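Local coordinates for IPT/TIG domain-containing protein (PDB 3TC9) that is of unproven function but, pairing an immunoglobulin-like domain with a six-bladed beta-propeller, probably serves as an auxiliary nutrient-binding protein, at residues I48-G53 and K65-V70. Numbering follows the deposited sequence.
Sequences IKVTIG and KSLYCV
I48 and V50 face L67 and C69 across the core of an immunoglobulin-like sandwich, where strands 48-52 and 66-70 run in the same general direction, 48° apart, with axes 9.0 Å from each other at closest approach. At that spacing the backbones do not pair with each other, and the contact belongs wholly to side chains. I48, V50 and I52 point inward from one strand, L67 and C69 from the other. I48 and L67 meet tip to tip: the CG2 methyl of I48 lies 3.9 Å from CD2 of L67. The leucine takes the less common first torsion, with CG between its backbone N and carbonyl carbon (chi1 69°), and its two methyls split the work: CD1 of L67 comes within 4.3 Å of CG2 of V50. V50 is shared in turn. CG1 of V50, anti to the backbone N (chi1 177°), stands 4.1 Å from SG of C69; with CG2 turned to L67, the two methyls span leucine and cysteine. The same sulfur of C69 also meets I52, whose CD1 methyl lies 4.2 Å from SG. Around this row, L36 and L82 pack on L67, I84 on I48, and M34 on I52, while strand 55-62 adds A62 against I48 and S57 against both I52 and C69. Residues on the outward faces serve other partners: K49 forms a salt bridge with E91, and the ring of Y68 makes a cation-pi contact with R33. All five touching residues are buried and none brings a charge, and C69 meets methyl groups here, its sulfur acting as one more apolar surface. Van der Waals contact and exclusion of water therefore join the two strands within the IPT/TIG domain, without directional bonds between them.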
loop_
_atom_site.group_PDB
_atom_site.type_symbol
_atom_site.label_atom_id
_atom_site.label_comp_id
_atom_site.label_asym_id
_atom_site.label_seq_id
_atom_site.Cartn_x
_atom_site.Cartn_y
_atom_site.Cartn_z
ATOM N N ILE B 48 -7.225 18.461 -39.233
ATOM C CA ILE B 48 -7.800 18.381 -37.878
ATOM C C ILE B 48 -6.681 18.157 -36.871
ATOM O O ILE B 48 -5.877 17.243 -37.036
ATOM C CB ILE B 48 -8.918 17.320 -37.705
ATOM C CG1 ILE B 48 -9.950 17.376 -38.872
ATOM C CG2 ILE B 48 -9.602 17.481 -36.341
ATOM C CD1 ILE B 48 -10.970 16.249 -38.858
ATOM N N LYS B 49 -6.648 18.995 -35.829
ATOM C CA LYS B 49 -5.686 18.864 -34.735
ATOM C C LYS B 49 -6.441 18.702 -33.424
ATOM O O LYS B 49 -7.160 19.617 -33.010
ATOM C CB LYS B 49 -4.725 20.069 -34.673
ATOM C CG LYS B 49 -3.760 20.027 -33.493
ATOM C CD LYS B 49 -2.619 21.026 -33.627
ATOM C CE LYS B 49 -2.927 22.373 -32.999
ATOM N NZ LYS B 49 -2.089 23.448 -33.609
ATOM N N VAL B 50 -6.280 17.535 -32.774
ATOM C CA VAL B 50 -6.867 17.308 -31.449
ATOM C C VAL B 50 -5.714 17.284 -30.411
ATOM O O VAL B 50 -4.688 16.656 -30.624
ATOM C CB VAL B 50 -7.759 16.037 -31.409
ATOM C CG1 VAL B 50 -8.308 15.779 -30.002
ATOM C CG2 VAL B 50 -8.899 16.146 -32.424
ATOM N N THR B 51 -5.892 17.997 -29.320
ATOM C CA THR B 51 -4.982 18.091 -28.180
ATOM C C THR B 51 -5.727 17.586 -26.952
ATOM O O THR B 51 -6.796 18.120 -26.666
ATOM C CB THR B 51 -4.503 19.549 -27.975
ATOM O OG1 THR B 51 -4.264 20.208 -29.232
ATOM C CG2 THR B 51 -3.276 19.638 -27.090
ATOM N N ILE B 52 -5.212 16.553 -26.259
ATOM C CA ILE B 52 -5.828 16.003 -25.020
ATOM C C ILE B 52 -4.768 16.147 -23.907
ATOM O O ILE B 52 -3.660 15.643 -24.052
ATOM C CB ILE B 52 -6.347 14.527 -25.173
ATOM C CG1 ILE B 52 -7.313 14.370 -26.373
ATOM C CG2 ILE B 52 -7.026 14.044 -23.862
ATOM C CD1 ILE B 52 -7.736 12.905 -26.705
ATOM N N GLY B 53 -5.098 16.856 -22.850
ATOM C CA GLY B 53 -4.177 17.104 -21.741
ATOM C C GLY B 53 -2.865 17.762 -22.155
ATOM O O GLY B 53 -1.813 17.426 -21.607
ATOM N N LYS B 65 -19.497 15.166 -38.807
ATOM C CA LYS B 65 -20.226 15.273 -37.521
ATOM C C LYS B 65 -19.561 14.431 -36.422
ATOM O O LYS B 65 -19.918 14.523 -35.247
ATOM C CB LYS B 65 -21.703 14.838 -37.668
ATOM C CG LYS B 65 -22.586 15.751 -38.546
ATOM C CD LYS B 65 -23.371 16.848 -37.784
ATOM C CE LYS B 65 -24.165 17.738 -38.732
ATOM N NZ LYS B 65 -24.083 19.194 -38.389
ATOM N N SER B 66 -18.591 13.620 -36.811
ATOM C CA SER B 66 -17.843 12.764 -35.905
ATOM C C SER B 66 -16.409 12.554 -36.393
ATOM O O SER B 66 -16.091 12.749 -37.576
ATOM C CB SER B 66 -18.535 11.408 -35.740
ATOM O OG SER B 66 -18.596 10.743 -36.988
ATOM N N LEU B 67 -15.553 12.204 -35.452
ATOM C CA LEU B 67 -14.179 11.834 -35.700
ATOM C C LEU B 67 -13.712 10.846 -34.635
ATOM O O LEU B 67 -14.248 10.793 -33.535
ATOM C CB LEU B 67 -13.212 13.036 -35.823
ATOM C CG LEU B 67 -12.890 13.869 -34.603
ATOM C CD1 LEU B 67 -11.752 13.229 -33.758
ATOM C CD2 LEU B 67 -12.493 15.225 -35.035
ATOM N N TYR B 68 -12.689 10.089 -34.984
ATOM C CA TYR B 68 -11.988 9.166 -34.124
ATOM C C TYR B 68 -10.570 9.685 -33.904
ATOM O O TYR B 68 -9.910 10.133 -34.847
ATOM C CB TYR B 68 -11.944 7.774 -34.768
ATOM C CG TYR B 68 -13.170 6.906 -34.600
ATOM C CD1 TYR B 68 -13.501 6.364 -33.359
ATOM C CD2 TYR B 68 -13.915 6.504 -35.704
ATOM C CE1 TYR B 68 -14.591 5.508 -33.210
ATOM C CE2 TYR B 68 -14.994 5.630 -35.573
ATOM C CZ TYR B 68 -15.338 5.143 -34.323
ATOM O OH TYR B 68 -16.431 4.306 -34.203
ATOM N N CYS B 69 -10.103 9.636 -32.666
ATOM C CA CYS B 69 -8.721 9.972 -32.350
ATOM C C CYS B 69 -8.219 8.974 -31.289
ATOM O O CYS B 69 -9.012 8.180 -30.774
ATOM C CB CYS B 69 -8.570 11.428 -31.917
ATOM S SG CYS B 69 -9.486 11.846 -30.425
ATOM N N VAL B 70 -6.911 8.959 -31.023
ATOM C CA VAL B 70 -6.316 8.001 -30.083
ATOM C C VAL B 70 -5.705 8.783 -28.930
ATOM O O VAL B 70 -4.943 9.720 -29.174
ATOM C CB VAL B 70 -5.290 7.083 -30.812
ATOM C CG1 VAL B 70 -4.695 6.037 -29.863
ATOM C CG2 VAL B 70 -5.941 6.393 -32.009
#